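Local coordinates for putative fumarylpyruvate hydrolase (Burkholderia cenocepacia, PDB 4MAQ), which is a putative hydrolase of the fumarylacetoacetate hydrolase (FAH) family, folded mainly from beta strands and found here as a pair of subunits, at residues P32-F37 / E198-D203; D124-A129 / D137-F142; A162-L167 / R174-L179. All blocks are in the same frame, centred on the assembly; numbering follows the deposited sequence. Where two conformers were deposited one is given.

Interaction 1: P32-F37 / E198-D203; sequences PVRRVF and ELKAGD
Arg34 reaches across to Asp203 along its whole length. Arg34 CB already lies 3.3 Å from Asp203 OD1. CG stands anti to the backbone N (chi1 -159°) and lies near Asp203 OD1 and Ala201 O. Bends at the next two torsions lay the chain alongside the aspartate, both pointing the same way. CD stays near OD1. Arg34 NE then donates to Asp203 OD1 at 2.7 Å, almost straight. Arg34 NH1 donates to Asp203 OD2 at 2.9 Å. The result is a side-on, two-nitrogen salt bridge that uses the syn lone pair of each oxygen, with guanidinium and carboxylate planes only 22° apart. NH1 also makes a weak bond to Glu198 O. NH2 donates to a water, which in turn donates to the same carbonyl, and NH2 also pairs with Asp67 of the second subunit. Lys200 CG sits over the centre of one guanidinium face, 3.4 Å from Arg34 CZ. Off-centre over the opposite face lies Arg35 NE, itself held in a salt bridge by Asp67 of the second subunit.

Lys200 to Asp203 form a type II beta turn in the loop between helix 186-196 and strand 204-206. That strand runs parallel to strand 36-39 in the mixed sheet. Gly202 has a positive phi (106°), and its CA packs against Pro32 O. Gly202 O accepts from Arg34 N at 2.9 Å.

Asp203 has further donors. Arg35 N reaches Asp203 OD1 at 2.9 Å, nearly along the C-O axis, and Lys200 N reaches OD2 from above the carboxylate plane. Each carboxylate oxygen therefore has two donors, which fixes its rotation and probably stabilises its negative charge. Phe37 brings its ring edge to Asp203 OD2, with CE2 3.5 Å away and the ring plane almost perpendicular to the carboxylate.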
ATOM      1  N   PRO B  32     -14.672   5.014   5.389  1.00  9.93           N
ATOM      2  CA  PRO B  32     -14.002   3.863   4.778  1.00  9.70           C
ATOM      3  C   PRO B  32     -12.693   4.305   4.113  1.00  8.92           C
ATOM      4  O   PRO B  32     -12.695   5.255   3.331  1.00 11.49           O
ATOM      5  CB  PRO B  32     -15.041   3.379   3.740  1.00 11.87           C
ATOM      6  CG  PRO B  32     -15.718   4.636   3.301  1.00 12.46           C
ATOM      7  CD  PRO B  32     -15.747   5.550   4.521  1.00 12.05           C
ATOM      8  N   VAL B  33     -11.598   3.632   4.436  1.00  8.20           N
ATOM      9  CA  VAL B  33     -10.278   4.027   3.954  1.00  9.12           C
ATOM     10  C   VAL B  33      -9.971   3.340   2.632  1.00  8.90           C
ATOM     11  O   VAL B  33     -10.128   2.110   2.516  1.00 11.63           O
ATOM     12  CB  VAL B  33      -9.177   3.708   4.996  1.00  8.72           C
ATOM     13  CG1 VAL B  33      -7.800   4.149   4.479  1.00  9.83           C
ATOM     14  CG2 VAL B  33      -9.464   4.396   6.323  1.00 10.47           C
ATOM     15  N   ARG B  34      -9.484   4.142   1.681  1.00  8.41           N
ATOM     16  CA  ARG B  34      -9.157   3.682   0.336  1.00  8.83           C
ATOM     17  C   ARG B  34      -7.625   3.478   0.274  1.00  8.53           C
ATOM     18  O   ARG B  34      -7.142   2.358   0.484  1.00 10.64           O
ATOM     19  CB  ARG B  34      -9.753   4.655  -0.709  1.00 10.29           C
ATOM     20  CG  ARG B  34      -9.939   4.078  -2.103  1.00 11.29           C
ATOM     21  CD  ARG B  34      -8.656   3.807  -2.884  1.00 10.89           C
ATOM     22  NE  ARG B  34      -7.953   5.056  -3.213  1.00  9.11           N
ATOM     23  CZ  ARG B  34      -7.371   5.330  -4.377  1.00  9.33           C
ATOM     24  NH1 ARG B  34      -6.779   6.516  -4.559  1.00  9.70           N
ATOM     25  NH2 ARG B  34      -7.410   4.441  -5.389  1.00  9.79           N
ATOM     26  N   ARG B  35      -6.868   4.555   0.049  1.00  7.94           N
ATOM     27  CA  ARG B  35      -5.403   4.511   0.171  1.00  7.47           C
ATOM     28  C   ARG B  35      -4.927   5.530   1.204  1.00  7.58           C
ATOM     29  O   ARG B  35      -5.701   6.407   1.604  1.00  8.65           O
ATOM     30  CB  ARG B  35      -4.723   4.775  -1.179  1.00  7.84           C
ATOM     31  CG  ARG B  35      -4.852   3.644  -2.183  1.00  7.75           C
ATOM     32  CD  ARG B  35      -4.093   3.974  -3.464  1.00  7.62           C
ATOM     33  NE  ARG B  35      -4.516   3.105  -4.563  1.00  8.79           N
ATOM     34  CZ  ARG B  35      -4.256   3.336  -5.842  1.00  8.12           C
ATOM     35  NH1 ARG B  35      -3.436   4.338  -6.206  1.00  9.75           N
ATOM     36  NH2 ARG B  35      -4.848   2.564  -6.759  1.00 10.09           N
ATOM     37  N   VAL B  36      -3.668   5.389   1.630  1.00  7.18           N
ATOM     38  CA  VAL B  36      -3.079   6.289   2.619  1.00  6.65           C
ATOM     39  C   VAL B  36      -1.773   6.846   2.055  1.00  7.45           C
ATOM     40  O   VAL B  36      -0.850   6.071   1.794  1.00  9.20           O
ATOM     41  CB  VAL B  36      -2.811   5.566   3.954  1.00  6.20           C
ATOM     42  CG1 VAL B  36      -2.203   6.540   4.982  1.00  8.59           C
ATOM     43  CG2 VAL B  36      -4.088   4.947   4.494  1.00  8.75           C
ATOM     44  N   PHE B  37      -1.702   8.169   1.875  1.00  7.95           N
ATOM     45  CA  PHE B  37      -0.512   8.820   1.338  1.00  7.42           C
ATOM     46  C   PHE B  37       0.142   9.636   2.442  1.00  7.96           C
ATOM     47  O   PHE B  37      -0.562  10.305   3.223  1.00  9.69           O
ATOM     48  CB  PHE B  37      -0.900   9.757   0.195  1.00  8.47           C
ATOM     49  CG  PHE B  37      -1.699   9.084  -0.887  1.00  8.07           C
ATOM     50  CD1 PHE B  37      -1.051   8.346  -1.865  1.00  9.68           C
ATOM     51  CD2 PHE B  37      -3.092   9.172  -0.933  1.00  7.74           C
ATOM     52  CE1 PHE B  37      -1.755   7.715  -2.878  1.00  9.33           C
ATOM     53  CE2 PHE B  37      -3.794   8.543  -1.951  1.00  9.04           C
ATOM     54  CZ  PHE B  37      -3.126   7.824  -2.917  1.00 10.37           C
ATOM     55  N   GLU B 198      -5.125   8.821  -9.430  1.00 10.51           N
ATOM     56  CA  GLU B 198      -6.416   9.440  -9.204  1.00  9.72           C
ATOM     57  C   GLU B 198      -6.698   9.409  -7.703  1.00  9.30           C
ATOM     58  O   GLU B 198      -6.720   8.349  -7.088  1.00  9.66           O
ATOM     59  CB  GLU B 198      -7.536   8.725  -9.962  1.00 11.61           C
ATOM     60  CG  GLU B 198      -8.839   9.489  -9.842  1.00 13.09           C
ATOM     61  CD  GLU B 198     -10.031   8.728 -10.371  1.00 17.78           C
ATOM     62  OE1 GLU B 198      -9.905   7.517 -10.662  1.00 25.53           O
ATOM     63  OE2 GLU B 198     -11.089   9.359 -10.505  1.00 24.57           O
ATOM     64  N   LEU B 199      -6.912  10.578  -7.112  1.00  9.89           N
ATOM     65  CA  LEU B 199      -7.338  10.658  -5.731  1.00  9.36           C
ATOM     66  C   LEU B 199      -8.777  10.184  -5.645  1.00 10.30           C
ATOM     67  O   LEU B 199      -9.574  10.421  -6.564  1.00 10.46           O
ATOM     68  CB  LEU B 199      -7.222  12.100  -5.269  1.00 11.43           C
ATOM     69  CG  LEU B 199      -7.172  12.402  -3.801  1.00 13.17           C
ATOM     70  CD1 LEU B 199      -5.889  11.833  -3.183  1.00 14.18           C
ATOM     71  CD2 LEU B 199      -7.322  13.897  -3.571  1.00 17.62           C
ATOM     72  N   LYS B 200      -9.114   9.501  -4.554  1.00  9.54           N
ATOM     73  CA  LYS B 200     -10.462   8.942  -4.404  1.00  9.83           C
ATOM     74  C   LYS B 200     -11.067   9.297  -3.063  1.00  9.28           C
ATOM     75  O   LYS B 200     -10.348   9.423  -2.075  1.00  9.40           O
ATOM     76  CB  LYS B 200     -10.433   7.411  -4.530  1.00 10.53           C
ATOM     77  CG  LYS B 200      -9.985   6.884  -5.886  1.00 12.34           C
ATOM     78  CD  LYS B 200     -11.017   7.111  -6.966  1.00 16.19           C
ATOM     79  CE  LYS B 200     -10.938   5.987  -7.990  1.00 24.50           C
ATOM     80  NZ  LYS B 200     -12.006   6.140  -9.013  1.00 28.52           N
ATOM     81  N   ALA B 201     -12.395   9.423  -3.039  1.00 11.38           N
ATOM     82  CA  ALA B 201     -13.122   9.467  -1.779  1.00 11.21           C
ATOM     83  C   ALA B 201     -12.677   8.261  -0.950  1.00 10.31           C
ATOM     84  O   ALA B 201     -12.626   7.142  -1.446  1.00 12.82           O
ATOM     85  CB  ALA B 201     -14.618   9.400  -2.041  1.00 13.27           C
ATOM     86  N   GLY B 202     -12.320   8.510   0.298  1.00  8.92           N
ATOM     87  CA  GLY B 202     -11.800   7.468   1.156  1.00  8.49           C
ATOM     88  C   GLY B 202     -10.301   7.563   1.391  1.00  7.79           C
ATOM     89  O   GLY B 202      -9.796   6.932   2.310  1.00  8.09           O
ATOM     90  N   ASP B 203      -9.596   8.363   0.594  1.00  7.29           N
ATOM     91  CA  ASP B 203      -8.155   8.537   0.816  1.00  7.06           C
ATOM     92  C   ASP B 203      -7.843   9.339   2.069  1.00  7.12           C
ATOM     93  O   ASP B 203      -8.584  10.256   2.451  1.00  7.95           O
ATOM     94  CB  ASP B 203      -7.473   9.170  -0.403  1.00  7.68           C
ATOM     95  CG  ASP B 203      -7.395   8.216  -1.575  1.00  7.74           C
ATOM     96  OD1 ASP B 203      -7.523   6.984  -1.335  1.00  9.57           O
ATOM     97  OD2 ASP B 203      -7.172   8.672  -2.711  1.00  8.68           O
TER
HETATM   98  O   HOH W   1      -6.686   5.753  -7.834  1.00 11.77           O

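Interaction 2: D124-A129 / D137-F142; sequences DLQAEA and DWAKGF
Ala139 CB presses against the backbone of Gln126, 3.5 Å from its N. The same methyl lies equally close to Gln126 CB. This is the tightest point between helix 123-132 and the short helix 137-140. The alpha carbons of Gln126 and Ala139 are 4.9 Å apart here, a spacing the small alanine permits.

Leu125 and the far end of the Gln126 side chain extend the contact from here. Leu125 directs its CB toward the second helix, and its chain crosses that of Trp138 at a slant. Leu125 CD1 rests 4.2 Å from Trp138 CB and a similar distance from Trp138 O. Only the base of the tryptophan takes part. Its indole leads away and meets Phe61 of the second subunit, the two rings about 20° from parallel.

Gln126 holds CG anti to its own N (chi1 -167°) and stays extended beyond it. This carries the amide past the alanine to Lys140, where Gln126 NE2 lies 3.9 Å from Lys140 CE. The two chains cross at an angle, so the amide meets the lysine's methylene and not its ammonium. The lysine's NZ goes on to a salt bridge with Asp119 and a hydrogen bond with Thr121. Both helices thus pack beside strand 111-122, which also touches Gln126 through Thr121.

Between the two helices the chemistry is van der Waals contact alone. The polar ends of Lys140 and Asp137 bond elsewhere, the latter to Thr63 of the second subunit. The helices therefore meet by the fit of methyl and methylene groups, without polar pairing between them.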
ATOM      1  N   ASP B 124      15.096   1.532  12.396  1.00 10.49           N
ATOM      2  CA  ASP B 124      16.227   0.678  12.057  1.00 11.26           C
ATOM      3  C   ASP B 124      16.088   0.070  10.661  1.00 11.05           C
ATOM      4  O   ASP B 124      17.037   0.107   9.863  1.00 13.06           O
ATOM      5  CB  ASP B 124      16.508  -0.386  13.131  1.00 12.58           C
ATOM      6  CG  ASP B 124      15.271  -1.083  13.671  1.00 12.55           C
ATOM      7  OD1 ASP B 124      14.142  -0.920  13.146  1.00 11.97           O
ATOM      8  OD2 ASP B 124      15.455  -1.849  14.644  1.00 16.43           O
ATOM      9  N   LEU B 125      14.911  -0.463  10.342  1.00 10.48           N
ATOM     10  CA  LEU B 125      14.665  -0.965   8.991  1.00 10.98           C
ATOM     11  C   LEU B 125      14.741   0.163   7.983  1.00 10.68           C
ATOM     12  O   LEU B 125      15.252  -0.037   6.874  1.00 11.74           O
ATOM     13  CB  LEU B 125      13.322  -1.681   8.900  1.00 11.14           C
ATOM     14  CG  LEU B 125      13.148  -2.899   9.800  1.00 11.43           C
ATOM     15  CD1 LEU B 125      11.804  -3.584   9.577  1.00 12.79           C
ATOM     16  CD2 LEU B 125      14.312  -3.882   9.635  1.00 15.68           C
ATOM     17  N   GLN B 126      14.249   1.347   8.346  1.00 10.78           N
ATOM     18  CA  GLN B 126      14.364   2.476   7.418  1.00 10.94           C
ATOM     19  C   GLN B 126      15.804   2.850   7.099  1.00 11.31           C
ATOM     20  O   GLN B 126      16.143   3.119   5.930  1.00 11.88           O
ATOM     21  CB  GLN B 126      13.629   3.721   7.920  1.00 12.05           C
ATOM     22  CG  GLN B 126      13.473   4.772   6.822  1.00 13.78           C
ATOM     23  CD  GLN B 126      12.905   6.056   7.337  1.00 13.07           C
ATOM     24  OE1 GLN B 126      13.064   6.380   8.512  1.00 18.17           O
ATOM     25  NE2 GLN B 126      12.234   6.799   6.464  1.00 15.88           N
ATOM     26  N   ALA B 127      16.663   2.868   8.113  1.00 11.80           N
ATOM     27  CA  ALA B 127      18.046   3.252   7.857  1.00 12.82           C
ATOM     28  C   ALA B 127      18.716   2.239   6.915  1.00 13.45           C
ATOM     29  O   ALA B 127      19.486   2.630   6.036  1.00 16.48           O
ATOM     30  CB  ALA B 127      18.802   3.391   9.169  1.00 15.42           C
ATOM     31  N   GLU B 128      18.407   0.950   7.095  1.00 13.57           N
ATOM     32  CA  GLU B 128      18.915  -0.104   6.224  1.00 15.34           C
ATOM     33  C   GLU B 128      18.433   0.085   4.798  1.00 13.63           C
ATOM     34  O   GLU B 128      19.216  -0.025   3.840  1.00 15.58           O
ATOM     35  CB  GLU B 128      18.501  -1.482   6.742  1.00 18.79           C
ATOM     36  N   ALA B 129      17.144   0.378   4.648  1.00 11.93           N
ATOM     37  CA  ALA B 129      16.589   0.633   3.321  1.00 13.10           C
ATOM     38  C   ALA B 129      17.268   1.823   2.638  1.00 12.36           C
ATOM     39  O   ALA B 129      17.576   1.775   1.432  1.00 14.24           O
ATOM     40  CB  ALA B 129      15.089   0.871   3.407  1.00 13.33           C
ATOM     41  N   ASP B 137       8.740   0.040   2.507  1.00  9.13           N
ATOM     42  CA  ASP B 137       7.487  -0.555   2.972  1.00  8.04           C
ATOM     43  C   ASP B 137       7.600  -1.259   4.311  1.00  8.24           C
ATOM     44  O   ASP B 137       6.718  -1.122   5.152  1.00  9.06           O
ATOM     45  CB  ASP B 137       6.927  -1.546   1.932  1.00  9.67           C
ATOM     46  CG  ASP B 137       6.848  -0.957   0.509  1.00 13.17           C
ATOM     47  OD1 ASP B 137       7.891  -0.655  -0.076  1.00 16.72           O
ATOM     48  OD2 ASP B 137       5.734  -0.820  -0.020  1.00 17.99           O
ATOM     49  N   TRP B 138       8.664  -2.031   4.520  1.00  9.16           N
ATOM     50  CA  TRP B 138       8.848  -2.635   5.826  1.00  8.84           C
ATOM     51  C   TRP B 138       8.977  -1.570   6.933  1.00  9.07           C
ATOM     52  O   TRP B 138       8.489  -1.775   8.043  1.00  9.77           O
ATOM     53  CB  TRP B 138      10.055  -3.568   5.810  1.00  9.52           C
ATOM     54  CG  TRP B 138       9.795  -5.022   5.456  1.00 11.08           C
ATOM     55  CD1 TRP B 138      10.626  -6.055   5.763  1.00 13.42           C
ATOM     56  CD2 TRP B 138       8.674  -5.610   4.744  1.00 10.59           C
ATOM     57  NE1 TRP B 138      10.107  -7.236   5.315  1.00 13.52           N
ATOM     58  CE2 TRP B 138       8.910  -7.003   4.692  1.00 11.62           C
ATOM     59  CE3 TRP B 138       7.494  -5.108   4.173  1.00 13.49           C
ATOM     60  CZ2 TRP B 138       8.019  -7.894   4.078  1.00 13.32           C
ATOM     61  CZ3 TRP B 138       6.596  -6.014   3.580  1.00 13.69           C
ATOM     62  CH2 TRP B 138       6.876  -7.377   3.534  1.00 13.30           C
ATOM     63  N   ALA B 139       9.650  -0.457   6.621  1.00  9.10           N
ATOM     64  CA  ALA B 139       9.872   0.604   7.594  1.00  7.97           C
ATOM     65  C   ALA B 139       8.580   1.370   7.923  1.00  8.22           C
ATOM     66  O   ALA B 139       8.416   1.831   9.055  1.00  9.33           O
ATOM     67  CB  ALA B 139      10.952   1.545   7.125  1.00  9.79           C
ATOM     68  N   LYS B 140       7.693   1.524   6.931  1.00  8.29           N
ATOM     69  CA  LYS B 140       6.620   2.500   7.037  1.00  9.04           C
ATOM     70  C   LYS B 140       5.213   1.927   6.971  1.00  9.31           C
ATOM     71  O   LYS B 140       4.270   2.614   7.396  1.00  9.61           O
ATOM     72  CB  LYS B 140       6.747   3.516   5.907  1.00  9.30           C
ATOM     73  CG  LYS B 140       7.822   4.591   6.135  1.00  9.95           C
ATOM     74  CD  LYS B 140       7.528   5.508   7.341  1.00 10.23           C
ATOM     75  CE  LYS B 140       8.425   6.752   7.287  1.00 10.23           C
ATOM     76  NZ  LYS B 140       8.145   7.622   8.453  1.00 12.67           N
ATOM     77  N   GLY B 141       5.062   0.717   6.421  1.00  8.78           N
ATOM     78  CA  GLY B 141       3.733   0.178   6.090  1.00  8.69           C
ATOM     79  C   GLY B 141       3.345  -1.077   6.822  1.00  8.72           C
ATOM     80  O   GLY B 141       2.557  -1.899   6.330  1.00 11.31           O
ATOM     81  N   PHE B 142       3.882  -1.209   8.025  1.00  9.17           N
ATOM     82  CA  PHE B 142       3.705  -2.398   8.850  1.00  8.48           C
ATOM     83  C   PHE B 142       2.378  -2.366   9.643  1.00  8.37           C
ATOM     84  O   PHE B 142       1.586  -1.412   9.520  1.00  8.15           O
ATOM     85  CB  PHE B 142       4.942  -2.573   9.767  1.00  8.80           C
ATOM     86  CG  PHE B 142       5.174  -1.401  10.679  1.00  8.22           C
ATOM     87  CD1 PHE B 142       5.925  -0.286  10.247  1.00  7.98           C
ATOM     88  CD2 PHE B 142       4.589  -1.378  11.946  1.00  8.36           C
ATOM     89  CE1 PHE B 142       6.103   0.796  11.094  1.00  8.47           C
ATOM     90  CE2 PHE B 142       4.751  -0.279  12.781  1.00  9.38           C
ATOM     91  CZ  PHE B 142       5.508   0.810  12.360  1.00  8.54           C
TER

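Interaction 3: A162-L167 / R174-L179; sequences AGRIWL and RQQGDL
A beta hairpin joins strands 164-169 and 172-178, and this contact is the body of it. The strand axes run 4.5 Å apart and antiparallel, at 173°. Ile165 and Gly177 are a hydrogen-bonded pair: Ile165 N donates to Gly177 O at 3.0 Å, and Gly177 N to Ile165 O at 2.9 Å. Leu167 pairs likewise with Gln175. Arg174 and Gln175 both face Leu167, which makes a classic beta bulge. Leu167 O accepts from both, with Arg174 N at 2.8 Å.

The hairpin lies at one edge of a five-stranded mixed sheet, where 172-178 is the outermost strand within this chain and 164-169 pairs onward with 221-226. Ile165, Leu167 and Gln175 share one face, over strand 85-95. Gln175 CG stands anti to its carbonyl carbon (chi1 -58°). The chain extends from there, bringing Gln175 OE1 4.0 Å from Leu167 CD1, and OE1 is held by Ile89 N and His87. Ile165 CG2 packs on Gly177 O at 3.5 Å.

On the other face, in one of its two conformers, Arg164 places NH1 over the Trp166 ring toward its rim, and NH2 pairs with Asp227. At the far end, Asp178 OD1 takes Gly163 N at 2.9 Å from above the carboxylate plane, and also accepts from Ala180 N. Leu179 N closes the pairing by donating to Gly163 O, in the carbonyl plane.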
ATOM      1  N   ALA B 162      -3.537  26.860  10.724  1.00 10.79           N
ATOM      2  CA  ALA B 162      -2.660  27.369  11.770  1.00 10.96           C
ATOM      3  C   ALA B 162      -3.063  26.671  13.062  1.00 11.17           C
ATOM      4  O   ALA B 162      -4.200  26.191  13.212  1.00 13.90           O
ATOM      5  CB  ALA B 162      -2.767  28.908  11.903  1.00 13.77           C
ATOM      6  N   GLY B 163      -2.123  26.605  13.991  1.00 11.30           N
ATOM      7  CA  GLY B 163      -2.416  26.103  15.320  1.00 11.77           C
ATOM      8  C   GLY B 163      -1.460  25.001  15.769  1.00 10.18           C
ATOM      9  O   GLY B 163      -0.749  24.385  14.951  1.00 10.36           O
ATOM     10  N   ARG B 164      -1.467  24.754  17.077  1.00 10.05           N
ATOM     11  CA  ARG B 164      -0.542  23.822  17.701  0.50  9.92           C
ATOM     12  C   ARG B 164      -0.771  22.372  17.262  1.00  9.11           C
ATOM     13  O   ARG B 164      -1.914  21.882  17.234  1.00 10.23           O
ATOM     14  CB  ARG B 164      -0.651  23.920  19.226  0.50 11.85           C
ATOM     15  CG  ARG B 164       0.370  23.077  19.992  0.50 14.01           C
ATOM     16  CD  ARG B 164       0.157  23.143  21.507  0.50 18.04           C
ATOM     17  NE  ARG B 164      -1.246  22.941  21.863  0.50 21.04           N
ATOM     18  CZ  ARG B 164      -1.668  22.245  22.914  0.50 20.83           C
ATOM     19  NH1 ARG B 164      -0.793  21.652  23.723  0.50 24.06           N
ATOM     20  NH2 ARG B 164      -2.967  22.126  23.152  0.50 15.99           N
ATOM     21  N   ILE B 165       0.334  21.698  16.921  1.00  8.60           N
ATOM     22  CA  ILE B 165       0.367  20.259  16.634  1.00  8.93           C
ATOM     23  C   ILE B 165       1.459  19.710  17.545  1.00  9.57           C
ATOM     24  O   ILE B 165       2.588  20.237  17.571  1.00  9.91           O
ATOM     25  CB  ILE B 165       0.621  19.960  15.129  1.00  9.30           C
ATOM     26  CG1 ILE B 165       0.881  18.465  14.914  1.00  9.45           C
ATOM     27  CG2 ILE B 165       1.751  20.819  14.527  1.00 10.93           C
ATOM     28  CD1 ILE B 165       0.743  17.986  13.477  1.00 10.25           C
ATOM     29  N   TRP B 166       1.137  18.691  18.343  1.00  8.89           N
ATOM     30  CA  TRP B 166       2.042  18.315  19.425  1.00  9.11           C
ATOM     31  C   TRP B 166       1.925  16.830  19.743  1.00  9.13           C
ATOM     32  O   TRP B 166       0.909  16.173  19.453  1.00  9.51           O
ATOM     33  CB  TRP B 166       1.745  19.176  20.681  1.00  9.88           C
ATOM     34  CG  TRP B 166       0.367  18.899  21.234  1.00  9.64           C
ATOM     35  CD1 TRP B 166      -0.828  19.441  20.809  1.00 10.02           C
ATOM     36  CD2 TRP B 166       0.044  17.978  22.281  1.00  9.90           C
ATOM     37  NE1 TRP B 166      -1.873  18.897  21.535  1.00 10.74           N
ATOM     38  CE2 TRP B 166      -1.362  18.008  22.447  1.00 10.16           C
ATOM     39  CE3 TRP B 166       0.812  17.135  23.110  1.00 11.09           C
ATOM     40  CZ2 TRP B 166      -2.026  17.218  23.400  1.00 10.13           C
ATOM     41  CZ3 TRP B 166       0.143  16.337  24.060  1.00 11.81           C
ATOM     42  CH2 TRP B 166      -1.262  16.386  24.192  1.00 11.66           C
ATOM     43  N   LEU B 167       2.971  16.317  20.378  1.00  8.63           N
ATOM     44  CA  LEU B 167       2.970  14.946  20.847  1.00  8.20           C
ATOM     45  C   LEU B 167       3.844  14.877  22.102  1.00  8.46           C
ATOM     46  O   LEU B 167       4.904  15.505  22.161  1.00  9.53           O
ATOM     47  CB  LEU B 167       3.495  13.997  19.749  1.00  8.89           C
ATOM     48  CG  LEU B 167       3.652  12.505  20.101  1.00  9.08           C
ATOM     49  CD1 LEU B 167       3.524  11.667  18.840  1.00  9.78           C
ATOM     50  CD2 LEU B 167       4.968  12.183  20.807  1.00 10.54           C
ATOM     51  N   ARG B 174       7.503  15.928  23.244  1.00 11.59           N
ATOM     52  CA  ARG B 174       8.573  15.531  22.332  1.00 12.99           C
ATOM     53  C   ARG B 174       8.475  16.269  21.010  1.00 12.51           C
ATOM     54  O   ARG B 174       9.502  16.500  20.361  1.00 15.54           O
ATOM     55  CB  ARG B 174       8.549  14.008  22.082  1.00 14.79           C
ATOM     56  CG  ARG B 174       8.600  13.100  23.314  1.00 15.32           C
ATOM     57  CD  ARG B 174       9.981  13.034  23.949  1.00 19.59           C
ATOM     58  NE  ARG B 174       9.966  12.443  25.305  1.00 18.17           N
ATOM     59  CZ  ARG B 174      10.126  11.144  25.596  1.00 17.42           C
ATOM     60  NH1 ARG B 174      10.311  10.236  24.627  1.00 17.81           N
ATOM     61  NH2 ARG B 174      10.093  10.746  26.871  1.00 20.65           N
ATOM     62  N   GLN B 175       7.259  16.619  20.587  1.00 10.91           N
ATOM     63  CA  GLN B 175       7.089  17.404  19.355  1.00 10.76           C
ATOM     64  C   GLN B 175       6.119  18.520  19.620  1.00 11.09           C
ATOM     65  O   GLN B 175       5.107  18.311  20.290  1.00 11.18           O
ATOM     66  CB  GLN B 175       6.536  16.539  18.203  1.00 10.95           C
ATOM     67  CG  GLN B 175       7.402  15.328  17.864  1.00 10.82           C
ATOM     68  CD  GLN B 175       6.948  14.670  16.578  1.00  9.75           C
ATOM     69  OE1 GLN B 175       6.240  13.655  16.604  1.00 10.39           O
ATOM     70  NE2 GLN B 175       7.308  15.264  15.453  1.00 11.48           N
ATOM     71  N   GLN B 176       6.405  19.709  19.096  1.00 12.91           N
ATOM     72  CA  GLN B 176       5.476  20.821  19.204  1.00 13.62           C
ATOM     73  C   GLN B 176       5.798  21.783  18.080  1.00 14.85           C
ATOM     74  O   GLN B 176       6.894  22.345  18.011  1.00 22.64           O
ATOM     75  CB  GLN B 176       5.593  21.518  20.565  1.00 15.29           C
ATOM     76  CG  GLN B 176       4.562  22.590  20.859  1.00 20.75           C
ATOM     77  CD  GLN B 176       4.674  23.044  22.291  1.00 27.82           C
ATOM     78  OE1 GLN B 176       3.992  22.517  23.167  1.00 32.36           O
ATOM     79  NE2 GLN B 176       5.570  23.995  22.546  1.00 35.98           N
ATOM     80  N   GLY B 177       4.844  21.958  17.187  1.00 11.68           N
ATOM     81  CA  GLY B 177       4.995  22.898  16.120  1.00 11.96           C
ATOM     82  C   GLY B 177       3.667  23.538  15.797  1.00 11.54           C
ATOM     83  O   GLY B 177       2.733  23.500  16.600  1.00 10.86           O
ATOM     84  N   ASP B 178       3.587  24.161  14.624  1.00 11.87           N
ATOM     85  CA  ASP B 178       2.364  24.835  14.221  1.00 10.65           C
ATOM     86  C   ASP B 178       2.049  24.434  12.794  1.00 10.09           C
ATOM     87  O   ASP B 178       2.954  24.320  11.967  1.00 11.63           O
ATOM     88  CB  ASP B 178       2.496  26.354  14.344  1.00 12.06           C
ATOM     89  CG  ASP B 178       1.156  27.053  14.281  1.00 13.81           C
ATOM     90  OD1 ASP B 178       0.618  27.204  13.161  1.00 13.16           O
ATOM     91  OD2 ASP B 178       0.622  27.437  15.342  1.00 15.54           O
ATOM     92  N   LEU B 179       0.769  24.202  12.496  1.00  9.30           N
ATOM     93  CA  LEU B 179       0.351  23.856  11.135  1.00 10.41           C
ATOM     94  C   LEU B 179       0.832  24.864  10.096  1.00 11.54           C
ATOM     95  O   LEU B 179       1.025  24.502   8.942  1.00 12.61           O
ATOM     96  CB  LEU B 179      -1.170  23.735  11.034  1.00 10.67           C
ATOM     97  CG  LEU B 179      -1.891  22.699  11.890  1.00 10.45           C
ATOM     98  CD1 LEU B 179      -3.368  22.824  11.594  1.00 10.45           C
ATOM     99  CD2 LEU B 179      -1.349  21.288  11.603  1.00 10.59           C
TER

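How the interactions relate
Interaction 1 is the most buried of the three, and interactions 2 and 3 are partly buried. They use different strands and helices, and no two of them touch. Interactions 2 and 3 both fall in the chain between the two segments of interaction 1. Interactions 1 and 3 lie on opposite sides of the chain's centre, their own centres about 25 Å apart. Their chemistry differs accordingly. Interaction 1 relies on a salt bridge to a buried carboxylate, interaction 2 on apolar packing between helices, and interaction 3 on main-chain hydrogen bonds at a sheet edge. Interactions 1 and 2 both reach the second subunit, whereas interaction 3 is untouched by it.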